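Local coordinates for BH2621 protein (Bacillus halodurans, PDB 2QML) that is functionally uncharacterised but belongs to the GNAT acetyltransferases and probably transfers an acyl group to an amine, perhaps in siderophore biosynthesis, at residues S37-E42 / H109-P114; W85-V90 / H104-H109. All coordinates share one frame; numbering follows the deposited sequence.

Contact 1: residues S37-E42 / H109-P114; sequences SWMHEE and HLLIGP
Leu-111 meets the 37-42 segment with both of its methyl groups, each given to a different residue. CD1 lies 4.0 Å from CE3 of the Trp-38 indole, and CD2 lies 3.7 Å from SE of the selenomethionine Met-39, whose side chain crosses that of Leu-111 at about a right angle. The bend of Met-39 at chi2 (-47°) carries SE back to the leucine although its CB points away from strand 106-112. Here the type I turn from Trp-38 to Glu-41, closed by Glu-41 N bonding Trp-38 O at 3.0 Å, packs against strand 106-112 of the GNAT fold at its C-terminal end, where Gly-113 still bonds to Met-82 of the neighbouring strand. Gly-113, without a side chain, brings its CA over one face of the Trp-38 indole, 3.8 Å from the centroid of the five-membered ring and 18° off the normal, a CH-pi contact. The carbonyl O of Gly-113 touches CG of Glu-41 at 3.4 Å, while the carboxylate of Glu-41 bonds through OE1 to Gln-115. Pro-114 extends the same cover: its CD stands over that indole face, 4.0 Å from the five-membered ring centroid and 3.7 Å from NE1 of Trp-38.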
# COMPACT_ATOMS: atom_id res chain seq x y z
N SER A 37 -12.02 -3.74 12.58
CA SER A 37 -12.59 -4.99 12.05
C SER A 37 -11.64 -5.62 10.99
O SER A 37 -11.36 -6.84 11.01
CB SER A 37 -13.96 -4.73 11.45
OG SER A 37 -14.49 -5.93 10.98
N TRP A 38 -11.12 -4.81 10.09
CA TRP A 38 -10.18 -5.32 9.09
C TRP A 38 -8.92 -5.91 9.71
O TRP A 38 -8.43 -6.95 9.24
CB TRP A 38 -9.77 -4.25 8.06
CG TRP A 38 -10.91 -3.68 7.28
CD1 TRP A 38 -12.15 -4.15 7.21
CD2 TRP A 38 -10.84 -2.60 6.33
NE1 TRP A 38 -12.93 -3.38 6.35
CE2 TRP A 38 -12.14 -2.44 5.79
CE3 TRP A 38 -9.83 -1.76 5.89
CZ2 TRP A 38 -12.45 -1.45 4.85
CZ3 TRP A 38 -10.16 -0.78 4.98
CH2 TRP A 38 -11.44 -0.63 4.48
N MSE A 39 -8.41 -5.26 10.78
CA MSE A 39 -7.26 -5.73 11.52
C MSE A 39 -7.47 -7.05 12.26
O MSE A 39 -6.50 -7.64 12.72
CB MSE A 39 -6.78 -4.66 12.51
CG MSE A 39 -6.16 -3.46 11.83
SE MSE A 39 -4.83 -3.85 10.41
CE MSE A 39 -4.19 -2.02 10.06
N HIS A 40 -8.72 -7.46 12.40
CA HIS A 40 -9.06 -8.73 13.00
C HIS A 40 -9.33 -9.82 11.94
O HIS A 40 -9.68 -10.94 12.26
CB HIS A 40 -10.21 -8.56 14.01
CG HIS A 40 -9.75 -7.99 15.32
ND1 HIS A 40 -9.49 -8.78 16.42
CD2 HIS A 40 -9.45 -6.72 15.69
CE1 HIS A 40 -9.08 -8.02 17.42
NE2 HIS A 40 -9.01 -6.77 17.00
N GLU A 41 -9.18 -9.51 10.66
CA GLU A 41 -9.38 -10.53 9.63
C GLU A 41 -8.21 -11.51 9.64
O GLU A 41 -7.04 -11.09 9.73
CB GLU A 41 -9.50 -9.88 8.25
CG GLU A 41 -10.78 -9.07 8.06
CD GLU A 41 -12.01 -9.92 7.88
OE1 GLU A 41 -11.90 -11.13 7.55
OE2 GLU A 41 -13.10 -9.36 8.06
N GLU A 42 -8.51 -12.79 9.45
CA GLU A 42 -7.49 -13.84 9.50
C GLU A 42 -6.42 -13.67 8.46
O GLU A 42 -5.27 -14.00 8.73
CB GLU A 42 -8.10 -15.25 9.42
CG GLU A 42 -8.88 -15.69 10.68
CD GLU A 42 -8.06 -15.65 11.98
OE1 GLU A 42 -6.86 -16.02 11.97
OE2 GLU A 42 -8.63 -15.24 13.02
N HIS A 109 2.56 0.47 2.26
CA HIS A 109 2.01 -0.65 3.01
C HIS A 109 0.55 -0.75 2.58
O HIS A 109 -0.09 0.28 2.32
CB HIS A 109 2.07 -0.51 4.51
CG HIS A 109 3.45 -0.31 5.07
ND1 HIS A 109 4.41 -1.30 5.01
CD2 HIS A 109 3.95 0.67 5.83
CE1 HIS A 109 5.49 -0.88 5.66
NE2 HIS A 109 5.27 0.34 6.09
N LEU A 110 -0.01 -1.96 2.53
CA LEU A 110 -1.41 -2.13 2.10
C LEU A 110 -2.05 -3.39 2.61
O LEU A 110 -1.37 -4.33 3.02
CB LEU A 110 -1.46 -2.13 0.56
CG LEU A 110 -0.81 -3.30 -0.20
CD1 LEU A 110 -1.82 -4.48 -0.38
CD2 LEU A 110 -0.22 -2.94 -1.56
N LEU A 111 -3.38 -3.39 2.60
CA LEU A 111 -4.19 -4.57 2.90
C LEU A 111 -5.56 -4.40 2.27
O LEU A 111 -6.04 -3.25 2.13
CB LEU A 111 -4.32 -4.78 4.41
CG LEU A 111 -5.15 -3.79 5.26
CD1 LEU A 111 -6.68 -4.09 5.31
CD2 LEU A 111 -4.60 -3.75 6.68
N ILE A 112 -6.16 -5.53 1.90
CA ILE A 112 -7.56 -5.64 1.53
C ILE A 112 -8.23 -6.18 2.78
O ILE A 112 -7.84 -7.21 3.33
CB ILE A 112 -7.82 -6.49 0.28
CG1 ILE A 112 -7.34 -5.73 -0.98
CG2 ILE A 112 -9.29 -6.79 0.15
CD1 ILE A 112 -7.51 -6.52 -2.33
N GLY A 113 -9.25 -5.48 3.26
CA GLY A 113 -9.95 -5.83 4.51
C GLY A 113 -11.03 -6.89 4.37
O GLY A 113 -10.85 -8.02 4.80
N PRO A 114 -12.17 -6.52 3.76
CA PRO A 114 -13.28 -7.48 3.64
C PRO A 114 -12.95 -8.65 2.73
O PRO A 114 -12.41 -8.50 1.62
CB PRO A 114 -14.41 -6.63 3.05
CG PRO A 114 -14.00 -5.27 3.21
CD PRO A 114 -12.51 -5.21 3.21

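Contact 2: residues W85-V90 / H104-H109; sequences WESYWV and HDQGIH
Glu-86 and His-109 exchange both of their backbone bonds, N of Glu-86 to O of His-109 and N of His-109 to O of Glu-86, each 2.9 Å long. They form a hydrogen-bonded pair in the antiparallel pairing of neighbouring strands 80-89 and 106-112, in the middle of the GNAT sheet, with the short strand axes 4.6 Å apart at 159°. Tyr-88 and Gly-107 form the second such pair: N of Gly-107 reaches O of Tyr-88 at 2.8 Å, and N of Tyr-88 bonds in turn to O of Gly-107. N of Val-90 is satisfied by O of Asp-105. The intervening non-hydrogen-bonded pairs are Ser-87 with Ile-108 and Trp-89 with Gln-106.

Lys-134 NZ gathers three acceptors, Ser-87 OG, Gln-106 OE1 and Gly-107 O, so Gly-107 O takes both Tyr-88 N and Lys-134 NZ. Gln-106 is completed by NE2 bonding to Thr-140, while its CG lies 3.7 Å from Trp-89 CZ3. On the other face, Glu-86 bonds through OE2 to Tyr-84, and its OE1 comes to 3.4 Å from His-109 CD2, with carboxylate and imidazole planes 83° apart. ND1 of His-109 bonds a glycerol, probably from the crystallisation liquor.

Tyr-88 has its CG between backbone N and carbonyl carbon (chi1 64°), which lays the ring over Gly-107, whose CA is 3.7 Å from the ring centroid. The ring is also near parallel to that of His-109 but slid aside, and CE2 of Tyr-88 stands over the imidazole face. At the ring's edge a water accepts from Tyr-88 OH at 2.6 Å and donates to O of Ile-108.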
# COMPACT_ATOMS: atom_id res chain seq x y z
N TRP A 85 -4.23 1.68 3.28
CA TRP A 85 -2.96 2.02 2.68
C TRP A 85 -2.19 2.98 3.57
O TRP A 85 -2.75 3.93 4.14
CB TRP A 85 -3.17 2.68 1.28
CG TRP A 85 -4.08 1.90 0.40
CD1 TRP A 85 -5.45 1.81 0.50
CD2 TRP A 85 -3.69 1.04 -0.66
NE1 TRP A 85 -5.91 0.99 -0.42
CE2 TRP A 85 -4.89 0.46 -1.16
CE3 TRP A 85 -2.47 0.68 -1.25
CZ2 TRP A 85 -4.90 -0.44 -2.22
CZ3 TRP A 85 -2.49 -0.18 -2.32
CH2 TRP A 85 -3.69 -0.74 -2.79
N GLU A 86 -0.89 2.72 3.72
CA GLU A 86 0.02 3.66 4.35
C GLU A 86 1.06 3.99 3.28
O GLU A 86 1.84 3.18 2.86
CB GLU A 86 0.64 3.09 5.62
CG GLU A 86 -0.36 2.80 6.69
CD GLU A 86 0.22 2.10 7.91
OE1 GLU A 86 1.43 1.73 7.90
OE2 GLU A 86 -0.55 1.90 8.90
N SER A 87 1.06 5.23 2.86
CA SER A 87 2.03 5.82 1.92
C SER A 87 3.06 6.63 2.73
O SER A 87 2.71 7.52 3.51
CB SER A 87 1.29 6.68 0.92
OG SER A 87 2.17 7.38 0.11
N TYR A 88 4.37 6.37 2.56
CA TYR A 88 5.37 7.03 3.39
C TYR A 88 6.65 7.39 2.65
O TYR A 88 6.90 6.90 1.56
CB TYR A 88 5.67 6.15 4.62
CG TYR A 88 6.29 4.79 4.27
CD1 TYR A 88 7.66 4.66 4.21
CD2 TYR A 88 5.51 3.65 4.07
CE1 TYR A 88 8.25 3.43 3.87
CE2 TYR A 88 6.11 2.41 3.74
CZ TYR A 88 7.46 2.34 3.67
OH TYR A 88 8.11 1.14 3.36
N TRP A 89 7.40 8.33 3.26
CA TRP A 89 8.73 8.70 2.82
C TRP A 89 9.73 7.77 3.44
O TRP A 89 9.76 7.56 4.67
CB TRP A 89 9.09 10.13 3.23
CG TRP A 89 8.22 11.18 2.60
CD1 TRP A 89 7.22 11.91 3.21
CD2 TRP A 89 8.23 11.61 1.23
NE1 TRP A 89 6.66 12.79 2.33
CE2 TRP A 89 7.26 12.63 1.10
CE3 TRP A 89 9.00 11.29 0.10
CZ2 TRP A 89 7.01 13.26 -0.10
CZ3 TRP A 89 8.77 11.93 -1.08
CH2 TRP A 89 7.78 12.93 -1.17
N VAL A 90 10.57 7.17 2.60
CA VAL A 90 11.57 6.23 3.09
C VAL A 90 12.49 6.92 4.10
O VAL A 90 12.80 6.32 5.15
CB VAL A 90 12.42 5.63 1.95
CG1 VAL A 90 13.70 4.91 2.51
CG2 VAL A 90 11.58 4.65 1.12
N HIS A 104 14.08 11.20 -1.94
CA HIS A 104 12.63 11.23 -2.24
C HIS A 104 12.02 9.86 -2.49
O HIS A 104 10.92 9.76 -2.97
CB HIS A 104 12.36 12.15 -3.41
CG HIS A 104 12.74 13.56 -3.12
ND1 HIS A 104 13.96 14.09 -3.47
CD2 HIS A 104 12.08 14.52 -2.44
CE1 HIS A 104 14.02 15.34 -3.05
NE2 HIS A 104 12.90 15.62 -2.42
N ASP A 105 12.72 8.80 -2.13
CA ASP A 105 12.15 7.48 -2.26
C ASP A 105 10.91 7.38 -1.38
O ASP A 105 10.89 7.92 -0.28
CB ASP A 105 13.14 6.39 -1.82
CG ASP A 105 14.30 6.17 -2.79
OD1 ASP A 105 14.33 6.75 -3.88
OD2 ASP A 105 15.14 5.31 -2.43
N GLN A 106 9.92 6.64 -1.83
CA GLN A 106 8.71 6.42 -1.09
C GLN A 106 8.50 4.92 -0.89
O GLN A 106 9.12 4.08 -1.55
CB GLN A 106 7.49 7.03 -1.83
CG GLN A 106 7.53 8.54 -2.04
CD GLN A 106 6.31 8.98 -2.76
OE1 GLN A 106 5.25 8.48 -2.49
NE2 GLN A 106 6.43 9.93 -3.65
N GLY A 107 7.61 4.62 0.04
CA GLY A 107 7.18 3.26 0.33
C GLY A 107 5.70 3.11 0.45
O GLY A 107 4.96 4.10 0.49
N ILE A 108 5.24 1.86 0.46
CA ILE A 108 3.84 1.55 0.53
C ILE A 108 3.55 0.33 1.40
O ILE A 108 4.30 -0.67 1.36
CB ILE A 108 3.22 1.36 -0.87
CG1 ILE A 108 1.66 1.36 -0.80
CG2 ILE A 108 3.83 0.14 -1.63
CD1 ILE A 108 1.05 2.73 -0.38
N HIS A 109 2.56 0.47 2.26
CA HIS A 109 2.01 -0.65 3.01
C HIS A 109 0.55 -0.75 2.58
O HIS A 109 -0.09 0.28 2.32
CB HIS A 109 2.07 -0.51 4.51
CG HIS A 109 3.45 -0.31 5.07
ND1 HIS A 109 4.41 -1.30 5.01
CD2 HIS A 109 3.95 0.67 5.83
CE1 HIS A 109 5.49 -0.88 5.66
NE2 HIS A 109 5.27 0.34 6.09
O HOH W 1 6.78 -0.83 2.33

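Contacts 1 and 2 share strand 106-112, and their segments overlap in His-109, which touches across contact 2 alone, yet their centres lie about 19 Å apart, on opposite sides of the chain's centre. Along the chain the order is 37-42, 85-90, 104-109, 109-114, so contact 2 falls within the span bridged by contact 1. Contact 2 joins two neighbouring strands inside the sheet; contact 1 sets helix 32-38 and the turn from Trp-38 to Glu-41 against the C-terminal end of strand 106-112. Direct packing connects them, with Leu-110 CB 3.5 Å from Trp-85 CE3. One strand thus ties an N-terminal helix of the GNAT domain to its central sheet.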